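Local coordinates for protein N-acetylcysteine deacetylase (Bacillus subtilis, PDB 1YSJ) that probably deacetylates N-acetylcysteine to cysteine and acetate at a dinuclear metal centre, within a pathway that lets the bacterium use S-(2-succino)cysteine as sole sulfur source, at residues Cys122-His127 against Pro155-Ala160; Glu349-Tyr354 against Gly360-Met365; Gly231-Gly236 against Glu297-Gly302. The protein carries 1 engineered substitution. One frame throughout, in Å; residues are numbered along the deposited sequence.

Interaction 1 of 3, residues Cys122-His127 against Pro155-Ala160; sequences CGHDFH and PAEEIA. With NI (nickel (II) ion), chain C; NI (nickel (II) ion), chain D.
His124 and Glu158 bury the most surface here, and each binds a different nickel. The His124 ring gives NE2 to one ion at 2.0 Å, while Glu158 chelates the other through both OE1 and OE2, each 2.4 Å from the metal. Ring and carboxylate planes differ by only 11°, and Glu158 OE2 comes within 3.1 Å of His124 CE1. A bend at chi2 (-69°) turns the Glu158 chain so that its carboxylate reaches the metal. Cys122 bridges the two ions through SG, and its CB lies 3.3 Å from Glu158 OE2. This is the dinuclear centre of the M20 metallopeptidase family, built from the first turn of helix 124-139 with the loop before it and from the loop after strand 148-154, and completed by His182 on the nickel of His124 and His374 on that of Glu158. One water also bridges the ions: its oxygen lies 1.9 Å from the nickel held by His124 and 2.5 Å from the nickel held by Glu158. Glu157 OE1 lies at the edge of the His124 ring, in its plane, and accepts a hydrogen bond from the bridging water at 2.7 Å, a bond that would help orient that water.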
ATOM      1  N   CYS A 122     -27.290 -15.385  -0.199  1.00 44.53           N
ATOM      2  CA  CYS A 122     -26.780 -16.426   0.687  1.00 44.37           C
ATOM      3  C   CYS A 122     -27.899 -17.348   1.197  1.00 43.61           C
ATOM      4  O   CYS A 122     -27.659 -18.214   2.032  1.00 42.91           O
ATOM      5  CB  CYS A 122     -26.007 -15.794   1.848  1.00 43.32           C
ATOM      6  SG  CYS A 122     -24.707 -16.850   2.544  1.00 47.00           S
ATOM      7  N   GLY A 123     -29.116 -17.150   0.686  1.00 44.23           N
ATOM      8  CA  GLY A 123     -30.260 -18.013   1.014  1.00 43.62           C
ATOM      9  C   GLY A 123     -30.875 -17.833   2.398  1.00 44.48           C
ATOM     10  O   GLY A 123     -31.574 -18.719   2.883  1.00 45.40           O
ATOM     11  N   HIS A 124     -30.642 -16.682   3.026  1.00 43.55           N
ATOM     12  CA  HIS A 124     -31.163 -16.409   4.369  1.00 43.33           C
ATOM     13  C   HIS A 124     -32.680 -16.242   4.377  1.00 44.38           C
ATOM     14  O   HIS A 124     -33.338 -16.468   5.404  1.00 44.44           O
ATOM     15  CB  HIS A 124     -30.478 -15.181   4.965  1.00 41.57           C
ATOM     16  CG  HIS A 124     -29.014 -15.373   5.228  1.00 42.83           C
ATOM     17  ND1 HIS A 124     -28.271 -14.487   5.979  1.00 45.04           N
ATOM     18  CD2 HIS A 124     -28.159 -16.355   4.850  1.00 39.59           C
ATOM     19  CE1 HIS A 124     -27.019 -14.906   6.039  1.00 43.12           C
ATOM     20  NE2 HIS A 124     -26.925 -16.038   5.364  1.00 38.76           N
ATOM     21  N   ASP A 125     -33.226 -15.834   3.233  1.00 43.66           N
ATOM     22  CA  ASP A 125     -34.663 -15.842   3.017  1.00 43.57           C
ATOM     23  C   ASP A 125     -35.199 -17.277   3.158  1.00 44.10           C
ATOM     24  O   ASP A 125     -36.182 -17.508   3.867  1.00 42.49           O
ATOM     25  CB  ASP A 125     -35.022 -15.228   1.649  1.00 44.01           C
ATOM     26  CG  ASP A 125     -34.266 -15.866   0.483  1.00 47.34           C
ATOM     27  OD1 ASP A 125     -33.138 -16.368   0.677  1.00 44.91           O
ATOM     28  OD2 ASP A 125     -34.800 -15.851  -0.646  1.00 48.69           O
ATOM     29  N   PHE A 126     -34.523 -18.227   2.503  1.00 43.18           N
ATOM     30  CA  PHE A 126     -34.796 -19.659   2.657  1.00 43.36           C
ATOM     31  C   PHE A 126     -34.690 -20.157   4.104  1.00 42.80           C
ATOM     32  O   PHE A 126     -35.591 -20.849   4.577  1.00 43.62           O
ATOM     33  CB  PHE A 126     -33.899 -20.489   1.728  1.00 43.15           C
ATOM     34  CG  PHE A 126     -33.839 -21.955   2.079  1.00 44.09           C
ATOM     35  CD1 PHE A 126     -34.899 -22.804   1.775  1.00 42.35           C
ATOM     36  CD2 PHE A 126     -32.713 -22.487   2.705  1.00 49.46           C
ATOM     37  CE1 PHE A 126     -34.846 -24.157   2.099  1.00 42.60           C
ATOM     38  CE2 PHE A 126     -32.647 -23.841   3.034  1.00 47.79           C
ATOM     39  CZ  PHE A 126     -33.717 -24.678   2.730  1.00 45.70           C
ATOM     40  N   HIS A 127     -33.601 -19.816   4.796  1.00 41.65           N
ATOM     41  CA  HIS A 127     -33.424 -20.225   6.194  1.00 42.00           C
ATOM     42  C   HIS A 127     -34.585 -19.746   7.054  1.00 43.13           C
ATOM     43  O   HIS A 127     -35.140 -20.522   7.837  1.00 42.93           O
ATOM     44  CB  HIS A 127     -32.110 -19.704   6.792  1.00 41.66           C
ATOM     45  CG  HIS A 127     -30.885 -20.159   6.065  1.00 42.40           C
ATOM     46  ND1 HIS A 127     -29.710 -19.439   6.072  1.00 41.46           N
ATOM     47  CD2 HIS A 127     -30.654 -21.249   5.295  1.00 40.56           C
ATOM     48  CE1 HIS A 127     -28.806 -20.071   5.345  1.00 42.90           C
ATOM     49  NE2 HIS A 127     -29.356 -21.168   4.859  1.00 41.17           N
ATOM     50  N   PRO A 155     -30.493 -11.029  13.281  1.00 45.57           N
ATOM     51  CA  PRO A 155     -30.019 -10.046  12.307  1.00 45.91           C
ATOM     52  C   PRO A 155     -28.508 -10.144  12.135  1.00 44.69           C
ATOM     53  O   PRO A 155     -27.842 -10.774  12.952  1.00 44.81           O
ATOM     54  CB  PRO A 155     -30.367  -8.713  12.975  1.00 45.07           C
ATOM     55  CG  PRO A 155     -30.261  -8.999  14.440  1.00 44.31           C
ATOM     56  CD  PRO A 155     -30.692 -10.434  14.620  1.00 44.16           C
ATOM     57  N   ALA A 156     -27.987  -9.547  11.064  1.00 43.86           N
ATOM     58  CA  ALA A 156     -26.556  -9.235  10.951  1.00 44.70           C
ATOM     59  C   ALA A 156     -25.580 -10.425  11.036  1.00 45.24           C
ATOM     60  O   ALA A 156     -24.526 -10.327  11.682  1.00 44.58           O
ATOM     61  CB  ALA A 156     -26.176  -8.151  11.977  1.00 42.78           C
ATOM     62  N   GLU A 157     -25.923 -11.540  10.393  1.00 45.14           N
ATOM     63  CA  GLU A 157     -24.989 -12.663  10.287  1.00 46.23           C
ATOM     64  C   GLU A 157     -23.824 -12.289   9.371  1.00 47.57           C
ATOM     65  O   GLU A 157     -22.668 -12.622   9.646  1.00 48.20           O
ATOM     66  CB  GLU A 157     -25.692 -13.918   9.765  1.00 46.86           C
ATOM     67  CG  GLU A 157     -24.847 -15.201   9.794  1.00 50.66           C
ATOM     68  CD  GLU A 157     -23.852 -15.314   8.635  1.00 58.88           C
ATOM     69  OE1 GLU A 157     -24.165 -14.864   7.509  1.00 53.92           O
ATOM     70  OE2 GLU A 157     -22.752 -15.864   8.854  1.00 60.99           O
ATOM     71  N   GLU A 158     -24.136 -11.580   8.289  1.00 47.32           N
ATOM     72  CA  GLU A 158     -23.147 -11.271   7.263  1.00 48.07           C
ATOM     73  C   GLU A 158     -22.002 -10.389   7.757  1.00 47.96           C
ATOM     74  O   GLU A 158     -20.921 -10.395   7.173  1.00 47.93           O
ATOM     75  CB  GLU A 158     -23.813 -10.669   6.020  1.00 48.11           C
ATOM     76  CG  GLU A 158     -24.826 -11.598   5.338  1.00 45.39           C
ATOM     77  CD  GLU A 158     -24.187 -12.812   4.664  1.00 46.87           C
ATOM     78  OE1 GLU A 158     -22.941 -12.936   4.627  1.00 43.05           O
ATOM     79  OE2 GLU A 158     -24.943 -13.660   4.155  1.00 49.68           O
ATOM     80  N   ILE A 159     -22.234  -9.641   8.831  1.00 48.60           N
ATOM     81  CA  ILE A 159     -21.173  -8.813   9.414  1.00 47.35           C
ATOM     82  C   ILE A 159     -20.713  -9.356  10.765  1.00 46.44           C
ATOM     83  O   ILE A 159     -19.968  -8.693  11.491  1.00 46.94           O
ATOM     84  CB  ILE A 159     -21.576  -7.320   9.505  1.00 47.20           C
ATOM     85  CG1 ILE A 159     -22.874  -7.151  10.309  1.00 46.93           C
ATOM     86  CG2 ILE A 159     -21.687  -6.724   8.098  1.00 48.35           C
ATOM     87  CD1 ILE A 159     -23.117  -5.742  10.813  1.00 44.68           C
ATOM     88  N   ALA A 160     -21.165 -10.571  11.077  1.00 46.79           N
ATOM     89  CA  ALA A 160     -20.777 -11.309  12.287  1.00 46.65           C
ATOM     90  C   ALA A 160     -21.059 -10.542  13.578  1.00 46.33           C
ATOM     91  O   ALA A 160     -20.277 -10.607  14.537  1.00 45.21           O
ATOM     92  CB  ALA A 160     -19.299 -11.740  12.211  1.00 47.28           C
TER
HETATM   93 NI    NI C 381     -25.266 -17.185   4.997  1.00 35.06          NI
HETATM   94 NI    NI D 382     -23.117 -15.081   3.539  1.00 42.62          NI
HETATM   95  O   HOH W   1     -23.548 -16.573   5.467  1.00 39.70           O
HETATM   96  O   HOH W   2     -25.366 -17.492   7.249  0.50 29.47           O
HETATM   97  O   HOH W   3     -21.262 -16.419   4.035  1.00 49.38           O

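Interaction 2 of 3, residues Glu349-Tyr354 against Gly360-Met365; sequences EDFALY and GFFVWM
Phe351 and Phe362 carry this contact, with ring centroids 4.9 Å apart and planes inclined at 40°, an oblique aromatic pair. Phe362 CD1 rests over one face of the Phe351 ring, offset toward the rim and 3.5 Å from Phe351 CD2. The two side chains lie antiparallel, and Phe362 CB also packs on Phe351, 3.8 Å from CE2. With CG trans to the backbone nitrogen (chi1 -177°), Phe351 drops its ring from the short helix 351-355 onto strand 360-366. That strand belongs to the mixed sheet of the metal-binding domain, where it runs parallel to strand 175-184, and Phe351 touches Ile178 of this neighbour while Phe362 touches the nickel ligand His182. Beyond the ring pair, Glu349 crosses Phe362 at about a right angle and sets OE1 3.9 Å from Phe362 CZ. Its other oxygen, OE2, caps the turn into the helix by accepting from Phe351 N at 2.8 Å, a fairly straight bond of 160° that anchors the backbone bearing the aromatic ring. Arg95 forms a salt bridge with the same OE2 and another with Asp350 OD1.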
ATOM      1  N   GLU A 349     -19.105 -18.392  10.357  1.00 48.81           N
ATOM      2  CA  GLU A 349     -20.508 -18.187  10.674  1.00 47.30           C
ATOM      3  C   GLU A 349     -20.602 -17.760  12.133  1.00 45.99           C
ATOM      4  O   GLU A 349     -19.958 -18.357  12.996  1.00 45.67           O
ATOM      5  CB  GLU A 349     -21.294 -19.476  10.427  1.00 45.85           C
ATOM      6  CG  GLU A 349     -22.533 -19.311   9.534  1.00 47.01           C
ATOM      7  CD  GLU A 349     -23.754 -18.755  10.266  1.00 54.44           C
ATOM      8  OE1 GLU A 349     -24.842 -18.705   9.649  1.00 59.43           O
ATOM      9  OE2 GLU A 349     -23.638 -18.367  11.449  1.00 53.37           O
ATOM     10  N   ASP A 350     -21.394 -16.728  12.416  1.00 45.48           N
ATOM     11  CA  ASP A 350     -21.476 -16.229  13.791  1.00 44.31           C
ATOM     12  C   ASP A 350     -22.307 -17.123  14.717  1.00 43.69           C
ATOM     13  O   ASP A 350     -22.351 -16.897  15.926  1.00 42.77           O
ATOM     14  CB  ASP A 350     -21.840 -14.732  13.866  1.00 44.86           C
ATOM     15  CG  ASP A 350     -23.299 -14.432  13.561  1.00 46.86           C
ATOM     16  OD1 ASP A 350     -24.050 -15.285  13.035  1.00 51.36           O
ATOM     17  OD2 ASP A 350     -23.698 -13.289  13.861  1.00 51.94           O
ATOM     18  N   PHE A 351     -22.910 -18.163  14.140  1.00 41.92           N
ATOM     19  CA  PHE A 351     -23.517 -19.247  14.909  1.00 42.48           C
ATOM     20  C   PHE A 351     -22.497 -19.863  15.875  1.00 43.37           C
ATOM     21  O   PHE A 351     -22.866 -20.363  16.940  1.00 42.94           O
ATOM     22  CB  PHE A 351     -24.086 -20.319  13.966  1.00 41.86           C
ATOM     23  CG  PHE A 351     -24.806 -21.439  14.671  1.00 39.99           C
ATOM     24  CD1 PHE A 351     -26.144 -21.312  15.017  1.00 37.64           C
ATOM     25  CD2 PHE A 351     -24.142 -22.625  14.985  1.00 41.86           C
ATOM     26  CE1 PHE A 351     -26.816 -22.347  15.673  1.00 36.11           C
ATOM     27  CE2 PHE A 351     -24.808 -23.669  15.645  1.00 37.02           C
ATOM     28  CZ  PHE A 351     -26.146 -23.525  15.987  1.00 35.26           C
ATOM     29  N   ALA A 352     -21.218 -19.809  15.495  1.00 43.58           N
ATOM     30  CA  ALA A 352     -20.106 -20.317  16.316  1.00 43.05           C
ATOM     31  C   ALA A 352     -20.022 -19.645  17.685  1.00 43.42           C
ATOM     32  O   ALA A 352     -19.620 -20.271  18.666  1.00 42.41           O
ATOM     33  CB  ALA A 352     -18.794 -20.158  15.576  1.00 42.71           C
ATOM     34  N   LEU A 353     -20.402 -18.370  17.736  1.00 44.42           N
ATOM     35  CA  LEU A 353     -20.452 -17.614  18.986  1.00 43.88           C
ATOM     36  C   LEU A 353     -21.423 -18.232  19.998  1.00 42.98           C
ATOM     37  O   LEU A 353     -21.140 -18.252  21.197  1.00 42.28           O
ATOM     38  CB  LEU A 353     -20.816 -16.151  18.720  1.00 42.97           C
ATOM     39  CG  LEU A 353     -19.729 -15.212  18.189  1.00 44.18           C
ATOM     40  CD1 LEU A 353     -20.329 -13.847  17.923  1.00 42.25           C
ATOM     41  CD2 LEU A 353     -18.545 -15.093  19.152  1.00 40.37           C
ATOM     42  N   TYR A 354     -22.554 -18.742  19.512  1.00 41.59           N
ATOM     43  CA  TYR A 354     -23.497 -19.465  20.366  1.00 42.98           C
ATOM     44  C   TYR A 354     -22.861 -20.710  20.973  1.00 42.67           C
ATOM     45  O   TYR A 354     -23.030 -20.981  22.158  1.00 42.90           O
ATOM     46  CB  TYR A 354     -24.751 -19.877  19.589  1.00 42.44           C
ATOM     47  CG  TYR A 354     -25.565 -18.743  19.011  1.00 41.82           C
ATOM     48  CD1 TYR A 354     -25.889 -18.725  17.658  1.00 43.11           C
ATOM     49  CD2 TYR A 354     -26.034 -17.703  19.816  1.00 42.53           C
ATOM     50  CE1 TYR A 354     -26.644 -17.704  17.117  1.00 46.92           C
ATOM     51  CE2 TYR A 354     -26.796 -16.669  19.284  1.00 39.74           C
ATOM     52  CZ  TYR A 354     -27.096 -16.679  17.934  1.00 44.37           C
ATOM     53  OH  TYR A 354     -27.845 -15.666  17.385  1.00 44.33           O
ATOM     54  N   GLY A 360     -24.114 -27.200  20.733  1.00 46.84           N
ATOM     55  CA  GLY A 360     -24.841 -26.888  19.505  1.00 45.33           C
ATOM     56  C   GLY A 360     -24.549 -27.802  18.334  1.00 45.22           C
ATOM     57  O   GLY A 360     -23.536 -28.505  18.318  1.00 45.96           O
ATOM     58  N   PHE A 361     -25.446 -27.784  17.352  1.00 44.42           N
ATOM     59  CA  PHE A 361     -25.259 -28.530  16.115  1.00 43.71           C
ATOM     60  C   PHE A 361     -25.723 -27.734  14.892  1.00 43.26           C
ATOM     61  O   PHE A 361     -26.848 -27.236  14.844  1.00 43.44           O
ATOM     62  CB  PHE A 361     -25.980 -29.879  16.184  1.00 43.35           C
ATOM     63  CG  PHE A 361     -25.287 -30.973  15.429  1.00 44.02           C
ATOM     64  CD1 PHE A 361     -24.310 -31.752  16.049  1.00 42.82           C
ATOM     65  CD2 PHE A 361     -25.602 -31.226  14.098  1.00 45.96           C
ATOM     66  CE1 PHE A 361     -23.659 -32.768  15.356  1.00 41.02           C
ATOM     67  CE2 PHE A 361     -24.951 -32.245  13.393  1.00 45.42           C
ATOM     68  CZ  PHE A 361     -23.979 -33.013  14.024  1.00 43.04           C
ATOM     69  N   PHE A 362     -24.844 -27.639  13.900  1.00 42.44           N
ATOM     70  CA  PHE A 362     -25.096 -26.878  12.687  1.00 41.72           C
ATOM     71  C   PHE A 362     -24.973 -27.808  11.485  1.00 41.06           C
ATOM     72  O   PHE A 362     -23.960 -28.491  11.323  1.00 41.10           O
ATOM     73  CB  PHE A 362     -24.072 -25.743  12.596  1.00 43.38           C
ATOM     74  CG  PHE A 362     -24.415 -24.672  11.595  1.00 42.26           C
ATOM     75  CD1 PHE A 362     -25.352 -23.688  11.900  1.00 46.07           C
ATOM     76  CD2 PHE A 362     -23.768 -24.623  10.364  1.00 44.54           C
ATOM     77  CE1 PHE A 362     -25.656 -22.679  10.982  1.00 47.30           C
ATOM     78  CE2 PHE A 362     -24.061 -23.621   9.436  1.00 46.77           C
ATOM     79  CZ  PHE A 362     -25.003 -22.648   9.747  1.00 47.69           C
ATOM     80  N   VAL A 363     -25.999 -27.837  10.640  1.00 40.48           N
ATOM     81  CA  VAL A 363     -26.015 -28.760   9.498  1.00 40.49           C
ATOM     82  C   VAL A 363     -26.065 -28.064   8.134  1.00 41.50           C
ATOM     83  O   VAL A 363     -26.523 -26.921   8.023  1.00 39.64           O
ATOM     84  CB  VAL A 363     -27.182 -29.781   9.590  1.00 40.13           C
ATOM     85  CG1 VAL A 363     -27.026 -30.670  10.808  1.00 38.52           C
ATOM     86  CG2 VAL A 363     -28.543 -29.077   9.595  1.00 37.94           C
ATOM     87  N   TRP A 364     -25.589 -28.767   7.103  1.00 41.92           N
ATOM     88  CA  TRP A 364     -25.795 -28.341   5.721  1.00 42.28           C
ATOM     89  C   TRP A 364     -27.179 -28.783   5.259  1.00 42.75           C
ATOM     90  O   TRP A 364     -27.560 -29.938   5.449  1.00 43.24           O
ATOM     91  CB  TRP A 364     -24.754 -28.944   4.771  1.00 41.08           C
ATOM     92  CG  TRP A 364     -23.299 -28.575   4.996  1.00 44.16           C
ATOM     93  CD1 TRP A 364     -22.220 -29.406   4.846  1.00 43.28           C
ATOM     94  CD2 TRP A 364     -22.760 -27.293   5.375  1.00 43.78           C
ATOM     95  NE1 TRP A 364     -21.053 -28.730   5.114  1.00 44.15           N
ATOM     96  CE2 TRP A 364     -21.353 -27.435   5.443  1.00 43.78           C
ATOM     97  CE3 TRP A 364     -23.326 -26.045   5.665  1.00 40.40           C
ATOM     98  CZ2 TRP A 364     -20.505 -26.375   5.786  1.00 39.80           C
ATOM     99  CZ3 TRP A 364     -22.482 -24.992   6.014  1.00 43.03           C
ATOM    100  CH2 TRP A 364     -21.086 -25.166   6.070  1.00 42.90           C
HETATM  101  N   MSE A 365     -27.925 -27.865   4.652  1.00 42.99           N
HETATM  102  CA  MSE A 365     -29.194 -28.206   4.024  1.00 43.43           C
HETATM  103  C   MSE A 365     -29.018 -28.215   2.504  1.00 43.43           C
HETATM  104  O   MSE A 365     -28.799 -27.167   1.894  1.00 43.65           O
HETATM  105  CB  MSE A 365     -30.279 -27.207   4.444  1.00 45.05           C
HETATM  106  CG  MSE A 365     -31.710 -27.574   4.022  1.00 46.34           C
HETATM  107 SE   MSE A 365     -32.353 -29.313   4.682  1.00 55.83          SE
HETATM  108  CE  MSE A 365     -32.059 -29.078   6.638  1.00 43.06           C
TER

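Interaction 3 of 3, residues Gly231-Gly236 against Glu297-Gly302; sequences GQIISG and EGIAAG
Gly231 O, one residue before the Gln232 that touches Ile299, receives two bonds from Ser235: one from OG at 3.1 Å and a weak one from the backbone N. The hydroxyl approaches with a C=O to donor angle of 154°, slightly tilted from the carbonyl plane. Both residues lie in helix 226-237, which packs nearly antiparallel to helix 282-302 beside the four-stranded antiparallel sheet of the second domain, consistent with the dimerisation domain of M20 enzymes. Over these short segments the axes come within 9.5 Å and their directions differ by 155°. Ile299 points at the facing helix and buries more surface than any other residue of the contact. Its CG2 branch meets two successive residues of that helix, touching Gln232 CB at 3.6 Å and Ile233 CG1 at 3.7 Å. The side chains of the two isoleucines lie alongside each other, pointing opposite ways, and Ile233 also rests on Met273 of strand 270-278, which seats helix 226-237 on the sheet. Beyond its CB the Gln232 chain turns off the Ile299 surface, and NE2 hydrogen-bonds Tyr303 OH, just after residues 297-302. The second subunit lies close by, with its Ser235 packing on Gln232 and its Gly231 on Ile234. On the other branch of Ile299, CG1 stands trans to the carbonyl carbon (chi1 -66°), and Ile299 CD1 ends 3.9 Å from Gln232 O.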
ATOM      1  N   GLY A 231       8.749  -7.848   2.491  1.00 34.80           N
ATOM      2  CA  GLY A 231       8.757  -8.857   1.425  1.00 34.59           C
ATOM      3  C   GLY A 231       9.034 -10.274   1.900  1.00 34.89           C
ATOM      4  O   GLY A 231       8.422 -11.229   1.415  1.00 34.70           O
ATOM      5  N   GLN A 232       9.960 -10.407   2.845  1.00 35.89           N
ATOM      6  CA  GLN A 232      10.351 -11.708   3.393  1.00 37.25           C
ATOM      7  C   GLN A 232       9.282 -12.242   4.340  1.00 37.59           C
ATOM      8  O   GLN A 232       9.053 -13.454   4.411  1.00 38.37           O
ATOM      9  CB  GLN A 232      11.681 -11.598   4.145  1.00 37.52           C
ATOM     10  CG  GLN A 232      12.868 -11.160   3.308  1.00 37.96           C
ATOM     11  CD  GLN A 232      13.799 -12.299   2.972  1.00 42.04           C
ATOM     12  OE1 GLN A 232      13.397 -13.290   2.365  1.00 48.14           O
ATOM     13  NE2 GLN A 232      15.058 -12.164   3.363  1.00 41.79           N
ATOM     14  N   ILE A 233       8.642 -11.330   5.069  1.00 37.65           N
ATOM     15  CA  ILE A 233       7.578 -11.673   6.010  1.00 37.71           C
ATOM     16  C   ILE A 233       6.338 -12.182   5.274  1.00 39.08           C
ATOM     17  O   ILE A 233       5.672 -13.099   5.744  1.00 40.00           O
ATOM     18  CB  ILE A 233       7.241 -10.479   6.945  1.00 37.68           C
ATOM     19  CG1 ILE A 233       8.408 -10.224   7.904  1.00 34.59           C
ATOM     20  CG2 ILE A 233       5.964 -10.744   7.743  1.00 36.62           C
ATOM     21  CD1 ILE A 233       8.404  -8.866   8.562  1.00 31.89           C
ATOM     22  N   ILE A 234       6.049 -11.598   4.113  1.00 40.21           N
ATOM     23  CA  ILE A 234       4.990 -12.097   3.233  1.00 41.21           C
ATOM     24  C   ILE A 234       5.261 -13.554   2.841  1.00 42.90           C
ATOM     25  O   ILE A 234       4.375 -14.407   2.928  1.00 42.71           O
ATOM     26  CB  ILE A 234       4.843 -11.218   1.960  1.00 40.87           C
ATOM     27  CG1 ILE A 234       4.257  -9.848   2.315  1.00 37.79           C
ATOM     28  CG2 ILE A 234       3.976 -11.919   0.899  1.00 39.24           C
ATOM     29  CD1 ILE A 234       4.472  -8.791   1.244  1.00 38.81           C
ATOM     30  N   SER A 235       6.494 -13.831   2.425  1.00 44.19           N
ATOM     31  CA  SER A 235       6.892 -15.168   1.999  1.00 46.50           C
ATOM     32  C   SER A 235       6.977 -16.123   3.187  1.00 47.73           C
ATOM     33  O   SER A 235       6.755 -17.326   3.041  1.00 48.25           O
ATOM     34  CB  SER A 235       8.233 -15.114   1.268  1.00 46.75           C
ATOM     35  OG  SER A 235       8.218 -14.121   0.254  1.00 48.95           O
ATOM     36  N   GLY A 236       7.300 -15.576   4.358  1.00 48.61           N
ATOM     37  CA  GLY A 236       7.387 -16.355   5.589  1.00 49.23           C
ATOM     38  C   GLY A 236       6.027 -16.742   6.143  1.00 50.29           C
ATOM     39  O   GLY A 236       5.833 -17.873   6.587  1.00 50.29           O
ATOM     40  N   GLU A 297       8.877 -10.736  13.901  1.00 37.42           N
ATOM     41  CA  GLU A 297       9.813 -10.062  14.791  1.00 37.80           C
ATOM     42  C   GLU A 297      11.260 -10.390  14.417  1.00 36.94           C
ATOM     43  O   GLU A 297      12.118  -9.501  14.379  1.00 35.90           O
ATOM     44  CB  GLU A 297       9.522 -10.461  16.241  1.00 37.89           C
ATOM     45  CG  GLU A 297       9.776  -9.372  17.265  1.00 42.06           C
ATOM     46  CD  GLU A 297       9.041  -9.626  18.575  1.00 48.13           C
ATOM     47  OE1 GLU A 297       7.787  -9.603  18.582  1.00 47.01           O
ATOM     48  OE2 GLU A 297       9.719  -9.840  19.602  1.00 51.55           O
ATOM     49  N   GLY A 298      11.512 -11.665  14.122  1.00 36.33           N
ATOM     50  CA  GLY A 298      12.840 -12.145  13.748  1.00 35.20           C
ATOM     51  C   GLY A 298      13.325 -11.577  12.427  1.00 35.80           C
ATOM     52  O   GLY A 298      14.421 -11.019  12.356  1.00 36.05           O
ATOM     53  N   ILE A 299      12.512 -11.715  11.380  1.00 35.01           N
ATOM     54  CA  ILE A 299      12.863 -11.181  10.060  1.00 34.21           C
ATOM     55  C   ILE A 299      13.119  -9.672  10.106  1.00 34.36           C
ATOM     56  O   ILE A 299      14.105  -9.198   9.546  1.00 34.03           O
ATOM     57  CB  ILE A 299      11.802 -11.531   8.973  1.00 34.25           C
ATOM     58  CG1 ILE A 299      11.780 -13.045   8.719  1.00 33.78           C
ATOM     59  CG2 ILE A 299      12.089 -10.762   7.669  1.00 31.64           C
ATOM     60  CD1 ILE A 299      10.570 -13.549   7.950  1.00 31.85           C
ATOM     61  N   ALA A 300      12.240  -8.929  10.779  1.00 35.00           N
ATOM     62  CA  ALA A 300      12.382  -7.471  10.889  1.00 34.87           C
ATOM     63  C   ALA A 300      13.694  -7.070  11.567  1.00 34.55           C
ATOM     64  O   ALA A 300      14.374  -6.147  11.111  1.00 34.09           O
ATOM     65  CB  ALA A 300      11.192  -6.862  11.618  1.00 33.83           C
ATOM     66  N   ALA A 301      14.040  -7.776  12.647  1.00 34.16           N
ATOM     67  CA  ALA A 301      15.277  -7.537  13.396  1.00 34.07           C
ATOM     68  C   ALA A 301      16.524  -7.789  12.551  1.00 34.45           C
ATOM     69  O   ALA A 301      17.558  -7.152  12.757  1.00 34.94           O
ATOM     70  CB  ALA A 301      15.311  -8.386  14.655  1.00 34.55           C
ATOM     71  N   GLY A 302      16.417  -8.720  11.605  1.00 34.31           N
ATOM     72  CA  GLY A 302      17.481  -8.982  10.646  1.00 34.11           C
ATOM     73  C   GLY A 302      17.781  -7.779   9.769  1.00 35.12           C
ATOM     74  O   GLY A 302      18.919  -7.589   9.336  1.00 35.47           O
TER

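Interactions 1 and 2 are neighbours, with centres 12 Å apart, whereas interaction 3 lies 39 Å and 37 Å from them, centre to centre. The first two share the mixed sheet of the metal-binding domain: strand 148-154 leads into the loop of interaction 1, and strand 360-366 forms half of interaction 2. They touch directly where Glu157 CG meets Asp350 OD1 at 3.3 Å, which places interaction 2 next to the dinickel site. Along the chain interaction 1 comes first, then interaction 3, then interaction 2. The helices of interaction 3 thus belong to a domain inserted between the two parts of the metal-binding domain, and there they lie beside the second subunit.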